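Local coordinates for protein putative cytidylyltransferase (Burkholderia pseudomallei, PDB 5X9Q) that probably transfers the adenylyl group of ATP to D-glycero-beta-D-manno-heptose 1-phosphate, giving ADP-heptose and diphosphate, at residues F17-L21 with M94-L100; A36-T41 with V121-V127; C65-N71 with V103-F109. One frame throughout, in Å; residues are numbered along the deposited sequence.

Contact 1 of 3, residues F17-L21 with M94-L100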
loop_
_atom_site.group_PDB
_atom_site.type_symbol
_atom_site.label_atom_id
_atom_site.label_comp_id
_atom_site.label_asym_id
_atom_site.label_seq_id
_atom_site.Cartn_x
_atom_site.Cartn_y
_atom_site.Cartn_z
ATOM N N PHE A 17 -1.614 -8.162 -8.725
ATOM C CA PHE A 17 -2.548 -7.083 -8.474
ATOM C C PHE A 17 -2.849 -6.304 -9.738
ATOM O O PHE A 17 -3.827 -5.560 -9.796
ATOM C CB PHE A 17 -1.994 -6.159 -7.395
ATOM C CG PHE A 17 -0.578 -5.673 -7.663
ATOM C CD1 PHE A 17 -0.318 -4.711 -8.625
ATOM C CD2 PHE A 17 0.485 -6.162 -6.910
ATOM C CE1 PHE A 17 0.973 -4.261 -8.853
ATOM C CE2 PHE A 17 1.778 -5.710 -7.114
ATOM C CZ PHE A 17 2.029 -4.761 -8.095
ATOM N N GLU A 18 -2.032 -6.504 -10.767
ATOM C CA GLU A 18 -2.231 -5.821 -12.041
ATOM C C GLU A 18 -3.551 -6.198 -12.722
ATOM O O GLU A 18 -3.915 -5.606 -13.738
ATOM C CB GLU A 18 -1.057 -6.100 -12.983
ATOM C CG GLU A 18 0.172 -5.249 -12.713
ATOM C CD GLU A 18 1.415 -5.788 -13.394
ATOM O OE1 GLU A 18 1.275 -6.560 -14.365
ATOM O OE2 GLU A 18 2.532 -5.441 -12.956
ATOM N N ARG A 19 -4.263 -7.176 -12.169
ATOM C CA ARG A 19 -5.525 -7.601 -12.750
ATOM C C ARG A 19 -6.533 -6.450 -12.613
ATOM O O ARG A 19 -7.554 -6.431 -13.298
ATOM C CB ARG A 19 -5.967 -8.941 -12.160
ATOM C CG ARG A 19 -6.310 -8.884 -10.680
ATOM C CD ARG A 19 -6.645 -10.265 -10.138
ATOM N NE ARG A 19 -7.024 -10.221 -8.729
ATOM C CZ ARG A 19 -6.156 -10.207 -7.723
ATOM N NH1 ARG A 19 -4.854 -10.234 -7.967
ATOM N NH2 ARG A 19 -6.591 -10.168 -6.470
ATOM N N LYS A 20 -6.242 -5.493 -11.727
ATOM C CA LYS A 20 -7.119 -4.363 -11.515
ATOM C C LYS A 20 -7.030 -3.191 -12.475
ATOM O O LYS A 20 -7.944 -2.363 -12.511
ATOM C CB LYS A 20 -6.875 -3.890 -10.092
ATOM C CG LYS A 20 -7.010 -4.975 -9.086
ATOM C CD LYS A 20 -6.814 -4.440 -7.697
ATOM C CE LYS A 20 -6.738 -5.579 -6.695
ATOM N NZ LYS A 20 -6.519 -5.070 -5.294
ATOM N N LEU A 21 -5.938 -3.118 -13.231
ATOM C CA LEU A 21 -5.747 -2.045 -14.196
ATOM C C LEU A 21 -6.678 -2.298 -15.369
ATOM O O LEU A 21 -6.596 -3.339 -16.021
ATOM C CB LEU A 21 -4.295 -2.000 -14.672
ATOM C CG LEU A 21 -3.221 -2.096 -13.585
ATOM C CD1 LEU A 21 -1.859 -2.379 -14.199
ATOM C CD2 LEU A 21 -3.185 -0.825 -12.751
ATOM N N MET A 94 -0.655 4.106 -10.877
ATOM C CA MET A 94 -1.791 3.201 -10.935
ATOM C C MET A 94 -1.432 1.829 -10.373
ATOM O O MET A 94 -2.245 1.217 -9.680
ATOM C CB MET A 94 -2.285 3.059 -12.370
ATOM C CG MET A 94 -2.912 4.325 -12.899
ATOM S SD MET A 94 -3.309 4.199 -14.645
ATOM C CE MET A 94 -4.670 3.023 -14.617
ATOM N N ALA A 95 -0.221 1.351 -10.665
ATOM C CA ALA A 95 0.211 0.051 -10.152
ATOM C C ALA A 95 0.234 -0.000 -8.613
ATOM O O ALA A 95 -0.206 -0.998 -8.014
ATOM C CB ALA A 95 1.579 -0.315 -10.727
ATOM N N LEU A 96 0.726 1.063 -7.974
ATOM C CA LEU A 96 0.749 1.130 -6.515
ATOM C C LEU A 96 -0.644 0.977 -5.957
ATOM O O LEU A 96 -0.865 0.183 -5.047
ATOM C CB LEU A 96 1.336 2.448 -6.033
ATOM C CG LEU A 96 2.761 2.428 -5.539
ATOM C CD1 LEU A 96 2.776 1.873 -4.150
ATOM C CD2 LEU A 96 3.565 1.560 -6.474
ATOM N N LEU A 97 -1.591 1.728 -6.515
ATOM C CA LEU A 97 -2.982 1.642 -6.079
ATOM C C LEU A 97 -3.516 0.222 -6.223
ATOM O O LEU A 97 -4.216 -0.291 -5.336
ATOM C CB LEU A 97 -3.831 2.627 -6.883
ATOM C CG LEU A 97 -3.526 4.062 -6.452
ATOM C CD1 LEU A 97 -3.932 5.091 -7.481
ATOM C CD2 LEU A 97 -4.249 4.325 -5.140
ATOM N N ALA A 98 -3.181 -0.434 -7.328
ATOM C CA ALA A 98 -3.708 -1.767 -7.571
ATOM C C ALA A 98 -3.192 -2.772 -6.543
ATOM O O ALA A 98 -3.856 -3.767 -6.255
ATOM C CB ALA A 98 -3.371 -2.225 -8.984
ATOM N N ALA A 99 -2.030 -2.493 -5.962
ATOM C CA ALA A 99 -1.423 -3.393 -4.982
ATOM C C ALA A 99 -2.189 -3.368 -3.673
ATOM O O ALA A 99 -1.973 -4.220 -2.802
ATOM C CB ALA A 99 0.033 -3.030 -4.745
ATOM N N LEU A 100 -3.089 -2.399 -3.544
ATOM C CA LEU A 100 -3.844 -2.208 -2.315
ATOM C C LEU A 100 -4.997 -3.199 -2.179
ATOM O O LEU A 100 -5.746 -3.453 -3.132
ATOM C CB LEU A 100 -4.386 -0.780 -2.268
ATOM C CG LEU A 100 -3.278 0.266 -2.191
ATOM C CD1 LEU A 100 -3.840 1.674 -2.280
ATOM C CD2 LEU A 100 -2.485 0.056 -0.891
#
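Lys20 and Phe17 project from a short 3-10 turn onto the last turn of helix 90-98, the helix that precedes edge strand 105-109 in this nucleotidyltransferase-type alpha/beta fold of parallel strands. Lys20 can be followed outward atom by atom. Its CB lies 4.0 Å from the methyl CB of Ala98; with CG beside the backbone N (chi1 -53°) and the chain extended from there on, the methylenes run past Ala98. CD and CE both pass beside the carbonyl oxygen of Ala98, and the extended chain carries NZ past that oxygen, hydrogen-bonding Ala98 O at 3.1 Å with a 23° tilt from the carbonyl plane. Leu100 O is also close, 2.8 Å from Lys20 NZ, and NZ also donates to Val103 O, beyond the helix. The buried ammonium group lies among main-chain oxygens, with Glu101 of the second subunit at long, weak range, a setting likely to stabilise its charge. Phe17 shares Ala98, its CB lying against the same carbonyl oxygen. Its CG stands between the backbone N and the carbonyl carbon (chi1 52°), which lays the ring against Ala99: the methyl CB sits over the ring centre, 3.9 Å from the centroid, in a CH-pi contact. CE1 reaches obliquely toward Ala95 O, while Val53 of the second subunit packs on the same phenylalanine. The turn is thus part of the interface with the second subunit, where Arg19 forms a salt bridge with Glu101 of that subunit. Farther along, Leu21 touches the helix through one branch, CD2, which meets CB of Met94 and, equally at 4.0 Å, CB of Ala98.

Contact 2 of 3, residues A36-T41 with V121-V127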
loop_
_atom_site.group_PDB
_atom_site.type_symbol
_atom_site.label_atom_id
_atom_site.label_comp_id
_atom_site.label_asym_id
_atom_site.label_seq_id
_atom_site.Cartn_x
_atom_site.Cartn_y
_atom_site.Cartn_z
ATOM N N ALA A 36 -23.448 -3.674 -6.413
ATOM C CA ALA A 36 -23.867 -2.385 -5.899
ATOM C C ALA A 36 -23.649 -2.391 -4.389
ATOM O O ALA A 36 -23.692 -3.445 -3.773
ATOM C CB ALA A 36 -25.304 -2.121 -6.262
ATOM N N PRO A 37 -23.350 -1.233 -3.788
ATOM C CA PRO A 37 -23.126 0.076 -4.410
ATOM C C PRO A 37 -21.690 0.236 -4.889
ATOM O O PRO A 37 -20.747 -0.184 -4.210
ATOM C CB PRO A 37 -23.433 1.060 -3.274
ATOM C CG PRO A 37 -23.132 0.307 -2.031
ATOM C CD PRO A 37 -23.375 -1.147 -2.314
ATOM N N VAL A 38 -21.530 0.839 -6.060
ATOM C CA VAL A 38 -20.224 1.084 -6.629
ATOM C C VAL A 38 -19.648 2.401 -6.136
ATOM O O VAL A 38 -20.297 3.452 -6.220
ATOM C CB VAL A 38 -20.297 1.079 -8.149
ATOM C CG1 VAL A 38 -18.946 1.432 -8.757
ATOM C CG2 VAL A 38 -20.798 -0.290 -8.629
ATOM N N VAL A 39 -18.435 2.334 -5.597
ATOM C CA VAL A 39 -17.781 3.510 -5.046
ATOM C C VAL A 39 -16.664 4.001 -5.979
ATOM O O VAL A 39 -15.875 3.209 -6.538
ATOM C CB VAL A 39 -17.230 3.219 -3.655
ATOM C CG1 VAL A 39 -16.813 4.500 -2.971
ATOM C CG2 VAL A 39 -18.307 2.547 -2.816
ATOM N N PHE A 40 -16.614 5.316 -6.164
ATOM C CA PHE A 40 -15.618 5.905 -7.033
ATOM C C PHE A 40 -14.842 6.962 -6.305
ATOM O O PHE A 40 -15.411 7.694 -5.488
ATOM C CB PHE A 40 -16.255 6.525 -8.274
ATOM C CG PHE A 40 -15.253 7.121 -9.220
ATOM C CD1 PHE A 40 -14.775 8.418 -9.044
ATOM C CD2 PHE A 40 -14.779 6.378 -10.281
ATOM C CE1 PHE A 40 -13.838 8.949 -9.901
ATOM C CE2 PHE A 40 -13.835 6.912 -11.155
ATOM C CZ PHE A 40 -13.364 8.192 -10.959
ATOM N N THR A 41 -13.537 7.026 -6.595
ATOM C CA THR A 41 -12.716 8.151 -6.197
ATOM C C THR A 41 -11.603 8.412 -7.228
ATOM O O THR A 41 -11.278 7.555 -8.036
ATOM C CB THR A 41 -12.097 7.918 -4.817
ATOM O OG1 THR A 41 -11.638 9.171 -4.301
ATOM C CG2 THR A 41 -10.909 6.954 -4.900
ATOM N N VAL A 121 -18.567 5.715 -15.812
ATOM C CA VAL A 121 -18.516 4.704 -14.775
ATOM C C VAL A 121 -19.838 4.602 -13.996
ATOM O O VAL A 121 -20.227 3.523 -13.543
ATOM C CB VAL A 121 -17.372 5.020 -13.803
ATOM C CG1 VAL A 121 -17.477 4.162 -12.541
ATOM C CG2 VAL A 121 -16.018 4.812 -14.500
ATOM N N HIS A 122 -20.510 5.738 -13.821
ATOM C CA HIS A 122 -21.787 5.773 -13.125
ATOM C C HIS A 122 -21.804 5.226 -11.690
ATOM O O HIS A 122 -22.659 4.409 -11.342
ATOM C CB HIS A 122 -22.846 5.059 -13.956
ATOM C CG HIS A 122 -24.249 5.441 -13.610
ATOM N ND1 HIS A 122 -24.908 6.488 -14.218
ATOM C CD2 HIS A 122 -25.130 4.904 -12.731
ATOM C CE1 HIS A 122 -26.133 6.584 -13.727
ATOM N NE2 HIS A 122 -26.292 5.633 -12.823
ATOM N N PRO A 123 -20.842 5.651 -10.863
ATOM C CA PRO A 123 -20.848 5.237 -9.447
ATOM C C PRO A 123 -22.143 5.516 -8.692
ATOM O O PRO A 123 -22.827 6.466 -9.023
ATOM C CB PRO A 123 -19.707 6.052 -8.821
ATOM C CG PRO A 123 -19.695 7.335 -9.634
ATOM C CD PRO A 123 -20.028 6.896 -11.053
ATOM N N ASP A 124 -22.443 4.720 -7.670
ATOM C CA ASP A 124 -23.518 5.026 -6.751
ATOM C C ASP A 124 -22.994 5.969 -5.673
ATOM O O ASP A 124 -23.743 6.758 -5.090
ATOM C CB ASP A 124 -24.060 3.750 -6.099
ATOM C CG ASP A 124 -24.531 2.743 -7.115
ATOM O OD1 ASP A 124 -25.384 3.110 -7.961
ATOM O OD2 ASP A 124 -24.015 1.598 -7.093
ATOM N N ILE A 125 -21.701 5.899 -5.392
ATOM C CA ILE A 125 -21.174 6.743 -4.332
ATOM C C ILE A 125 -19.873 7.356 -4.797
ATOM O O ILE A 125 -19.007 6.647 -5.301
ATOM C CB ILE A 125 -20.939 5.948 -3.017
ATOM C CG1 ILE A 125 -22.228 5.287 -2.528
ATOM C CG2 ILE A 125 -20.345 6.847 -1.944
ATOM C CD1 ILE A 125 -22.001 4.332 -1.395
ATOM N N LEU A 126 -19.764 8.673 -4.663
ATOM C CA LEU A 126 -18.563 9.413 -5.005
ATOM C C LEU A 126 -17.899 9.922 -3.756
ATOM O O LEU A 126 -18.557 10.529 -2.920
ATOM C CB LEU A 126 -18.875 10.603 -5.919
ATOM C CG LEU A 126 -17.636 11.505 -6.053
ATOM C CD1 LEU A 126 -16.618 10.863 -6.991
ATOM C CD2 LEU A 126 -17.996 12.885 -6.537
ATOM N N VAL A 127 -16.598 9.691 -3.617
ATOM C CA VAL A 127 -15.918 10.100 -2.401
ATOM C C VAL A 127 -14.674 10.897 -2.684
ATOM O O VAL A 127 -13.983 10.644 -3.656
ATOM C CB VAL A 127 -15.556 8.862 -1.514
ATOM C CG1 VAL A 127 -16.805 8.173 -1.048
ATOM C CG2 VAL A 127 -14.670 7.874 -2.269
#
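Two neighbouring parallel strands, 38-41 and 125-127, join here in the middle of the sheet, with Asp124 closing the end where they enter. Asp124 OD2 takes the backbone N-H of Val38 at 2.8 Å, on the anti side of the carboxylate and 20° out of its plane. Asp124 CG lies beside its own backbone N (chi1 -57°), which brings the carboxylate back alongside the incoming chain next to cis-Pro37. In return Val38 O accepts two amides, Asp124 N, on a lone pair, and Ile125 N at 2.9 Å, tilted from the carbonyl plane. The ladder continues with Phe40 N to Ile125 O and Val127 N to Phe40 O. This pairing belongs to the HUP-type nucleotide-binding fold, a parallel sheet with helices on its faces: strand 38-43 sits between strands 65-71 and 125-129. Phe40 and Leu126 point to one face, toward helix 115-121. Phe40 CB rests 3.5 Å from Pro123 CB; Phe40 CD1, at the ring edge, meets Leu126 CD1 at 3.7 Å, near the ring plane, and Val121 CG1 approaches obliquely on the CD2 side. Val39 and Ile125 point to the other face, where Val39 CG1 meets Val127 CG2 at 4.1 Å with the two side chains nearly at right angles. Thr41 has its hydroxyl anti to the backbone N (chi1 -163°), reaching across to the partner strand. Tyr55 OH also hydrogen-bonds this hydroxyl, whose own donation goes to Val127 O at 2.8 Å, arriving from above the carbonyl plane.

Contact 3 of 3, residues C65-N71 with V103-F109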
loop_
_atom_site.group_PDB
_atom_site.type_symbol
_atom_site.label_atom_id
_atom_site.label_comp_id
_atom_site.label_asym_id
_atom_site.label_seq_id
_atom_site.Cartn_x
_atom_site.Cartn_y
_atom_site.Cartn_z
ATOM N N CYS A 65 -17.653 -2.200 -3.841
ATOM C CA CYS A 65 -16.759 -2.171 -4.974
ATOM C C CYS A 65 -16.100 -0.797 -5.057
ATOM O O CYS A 65 -16.792 0.225 -4.984
ATOM C CB CYS A 65 -17.562 -2.490 -6.235
ATOM S SG CYS A 65 -16.633 -2.346 -7.700
ATOM N N LEU A 66 -14.779 -0.750 -5.199
ATOM C CA LEU A 66 -14.107 0.534 -5.200
ATOM C C LEU A 66 -13.279 0.740 -6.440
ATOM O O LEU A 66 -12.321 0.002 -6.688
ATOM C CB LEU A 66 -13.218 0.682 -3.977
ATOM C CG LEU A 66 -12.382 1.964 -3.956
ATOM C CD1 LEU A 66 -13.265 3.224 -3.962
ATOM C CD2 LEU A 66 -11.371 1.987 -2.784
ATOM N N ILE A 67 -13.623 1.795 -7.176
ATOM C CA ILE A 67 -12.907 2.185 -8.378
ATOM C C ILE A 67 -12.121 3.467 -8.117
ATOM O O ILE A 67 -12.655 4.432 -7.563
ATOM C CB ILE A 67 -13.891 2.400 -9.564
ATOM C CG1 ILE A 67 -14.801 1.184 -9.736
ATOM C CG2 ILE A 67 -13.139 2.726 -10.841
ATOM C CD1 ILE A 67 -15.785 1.307 -10.873
ATOM N N VAL A 68 -10.852 3.482 -8.514
ATOM C CA VAL A 68 -10.021 4.676 -8.384
ATOM C C VAL A 68 -9.620 5.217 -9.770
ATOM O O VAL A 68 -9.102 4.483 -10.613
ATOM C CB VAL A 68 -8.772 4.379 -7.555
ATOM C CG1 VAL A 68 -8.031 5.663 -7.246
ATOM C CG2 VAL A 68 -9.174 3.671 -6.254
ATOM N N GLY A 69 -9.917 6.487 -10.024
ATOM C CA GLY A 69 -9.510 7.146 -11.254
ATOM C C GLY A 69 -8.192 7.881 -11.075
ATOM O O GLY A 69 -7.990 8.619 -10.097
ATOM N N VAL A 70 -7.278 7.686 -12.012
ATOM C CA VAL A 70 -5.943 8.263 -11.837
ATOM C C VAL A 70 -5.549 9.183 -12.991
ATOM O O VAL A 70 -5.472 8.753 -14.151
ATOM C CB VAL A 70 -4.896 7.166 -11.684
ATOM C CG1 VAL A 70 -3.516 7.775 -11.512
ATOM C CG2 VAL A 70 -5.257 6.287 -10.498
ATOM N N ASN A 71 -5.315 10.448 -12.666
ATOM C CA ASN A 71 -4.905 11.423 -13.669
ATOM C C ASN A 71 -3.699 10.943 -14.481
ATOM O O ASN A 71 -2.660 10.577 -13.908
ATOM C CB ASN A 71 -4.562 12.753 -12.989
ATOM C CG ASN A 71 -5.712 13.316 -12.185
ATOM O OD1 ASN A 71 -6.049 12.808 -11.103
ATOM N ND2 ASN A 71 -6.296 14.399 -12.682
ATOM N N VAL A 103 -8.699 -1.735 -2.954
ATOM C CA VAL A 103 -9.037 -1.218 -4.284
ATOM C C VAL A 103 -9.443 -2.361 -5.196
ATOM O O VAL A 103 -8.768 -3.387 -5.222
ATOM C CB VAL A 103 -7.823 -0.455 -4.955
ATOM C CG1 VAL A 103 -8.128 -0.119 -6.418
ATOM C CG2 VAL A 103 -7.457 0.816 -4.218
ATOM N N ASP A 104 -10.518 -2.215 -5.957
ATOM C CA ASP A 104 -10.868 -3.275 -6.907
ATOM C C ASP A 104 -10.460 -2.956 -8.342
ATOM O O ASP A 104 -10.000 -3.831 -9.064
ATOM C CB ASP A 104 -12.367 -3.557 -6.870
ATOM C CG ASP A 104 -12.816 -4.026 -5.508
ATOM O OD1 ASP A 104 -12.606 -5.224 -5.193
ATOM O OD2 ASP A 104 -13.341 -3.191 -4.736
ATOM N N TRP A 105 -10.602 -1.703 -8.755
ATOM C CA TRP A 105 -10.327 -1.352 -10.142
ATOM C C TRP A 105 -9.622 -0.014 -10.204
ATOM O O TRP A 105 -10.008 0.918 -9.516
ATOM C CB TRP A 105 -11.624 -1.302 -10.977
ATOM C CG TRP A 105 -12.415 -2.594 -10.944
ATOM C CD1 TRP A 105 -13.569 -2.849 -10.233
ATOM C CD2 TRP A 105 -12.085 -3.815 -11.614
ATOM N NE1 TRP A 105 -13.975 -4.142 -10.445
ATOM C CE2 TRP A 105 -13.084 -4.757 -11.286
ATOM C CE3 TRP A 105 -11.048 -4.201 -12.474
ATOM C CZ2 TRP A 105 -13.067 -6.063 -11.778
ATOM C CZ3 TRP A 105 -11.037 -5.498 -12.963
ATOM C CH2 TRP A 105 -12.041 -6.409 -12.619
ATOM N N VAL A 106 -8.591 0.078 -11.036
ATOM C CA VAL A 106 -7.879 1.339 -11.233
ATOM C C VAL A 106 -7.958 1.731 -12.716
ATOM O O VAL A 106 -7.574 0.944 -13.596
ATOM C CB VAL A 106 -6.397 1.247 -10.780
ATOM C CG1 VAL A 106 -5.725 2.614 -10.845
ATOM C CG2 VAL A 106 -6.310 0.660 -9.351
ATOM N N VAL A 107 -8.479 2.934 -12.972
ATOM C CA VAL A 107 -8.678 3.462 -14.328
ATOM C C VAL A 107 -7.974 4.799 -14.502
ATOM O O VAL A 107 -8.105 5.680 -13.648
ATOM C CB VAL A 107 -10.158 3.707 -14.638
ATOM C CG1 VAL A 107 -10.302 4.362 -15.994
ATOM C CG2 VAL A 107 -10.889 2.433 -14.628
ATOM N N GLY A 108 -7.231 4.967 -15.589
ATOM C CA GLY A 108 -6.653 6.272 -15.891
ATOM C C GLY A 108 -7.604 7.158 -16.682
ATOM O O GLY A 108 -8.429 6.647 -17.434
ATOM N N PHE A 109 -7.473 8.479 -16.560
ATOM C CA PHE A 109 -8.214 9.386 -17.429
ATOM C C PHE A 109 -7.322 10.552 -17.809
ATOM O O PHE A 109 -6.441 10.931 -17.048
ATOM C CB PHE A 109 -9.508 9.887 -16.768
ATOM C CG PHE A 109 -9.289 10.687 -15.521
ATOM C CD1 PHE A 109 -9.135 10.051 -14.284
ATOM C CD2 PHE A 109 -9.244 12.075 -15.574
ATOM C CE1 PHE A 109 -8.928 10.793 -13.115
ATOM C CE2 PHE A 109 -9.041 12.832 -14.413
ATOM C CZ PHE A 109 -8.879 12.184 -13.174
#
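Asp104, just ahead of strand 105-109, and Leu66 of the parallel neighbour are bound to each other: Asp104 OD2 receives Leu66 N at 2.9 Å on the anti side of the carboxylate, and Leu66 O answers by accepting both Asp104 N and Trp105 N, the first in the carbonyl plane and the second tilted from it. The amides of Val68 and Val70 and the carbonyls facing them carry the ladder onward, Val107 N to Val68 O being almost straight at 173°. Phe109 N to Val70 O ends it at 3.1 Å, the donor standing well above the carbonyl plane. Beside the ladder, the Cys65 sulfur lies at the edge of the Trp105 indole, SG 4.0 Å from CD1, a sulfur-aromatic contact. Strand 105-109 is the outermost strand on this side of the chain's parallel sheet, and 65-71 links it to strand 38-43; helix 90-98 lies in the right-handed crossover between the two strands of this pair. Toward that helix Val70 CG2 meets Val106 CG1 at 3.7 Å, and Val68 CG2 nestles against both methyls of Val103, the two valines crossing at about a right angle. On the other face Phe109, with CG between its backbone N and carbonyl carbon (chi1 62°), turns its ring back over the neighbouring strand. Asn71 CA lies over one ring face, offset toward the rim, and Gly69 C meets the ring edge in plane, 3.6 Å from Phe109 CE1. Farther out, helix 24-30 covers Ile67 and Val107, and Lys60 NZ forms a salt bridge with Asp104 OD2.

How the contacts relate
All three contacts are largely buried, but contact 1 lies outside the sheet that holds the other two. Contacts 2 and 3 lie in one parallel sheet and share a pattern, an aspartate carboxylate capturing the neighbouring strand's amide before the backbone ladder begins; strands 38-43 and 65-71 adjoin, joined by Val39 O to Ile67 N at 2.7 Å. Contact 2 is central in that sheet, whereas contact 3 includes its outermost strand on one side. Contact 1 instead rests on a helix end near the second subunit, with side-chain packing and a lysine in place of a ladder. It meets contact 3 through Lys20 O and Val106 N but does not touch contact 2.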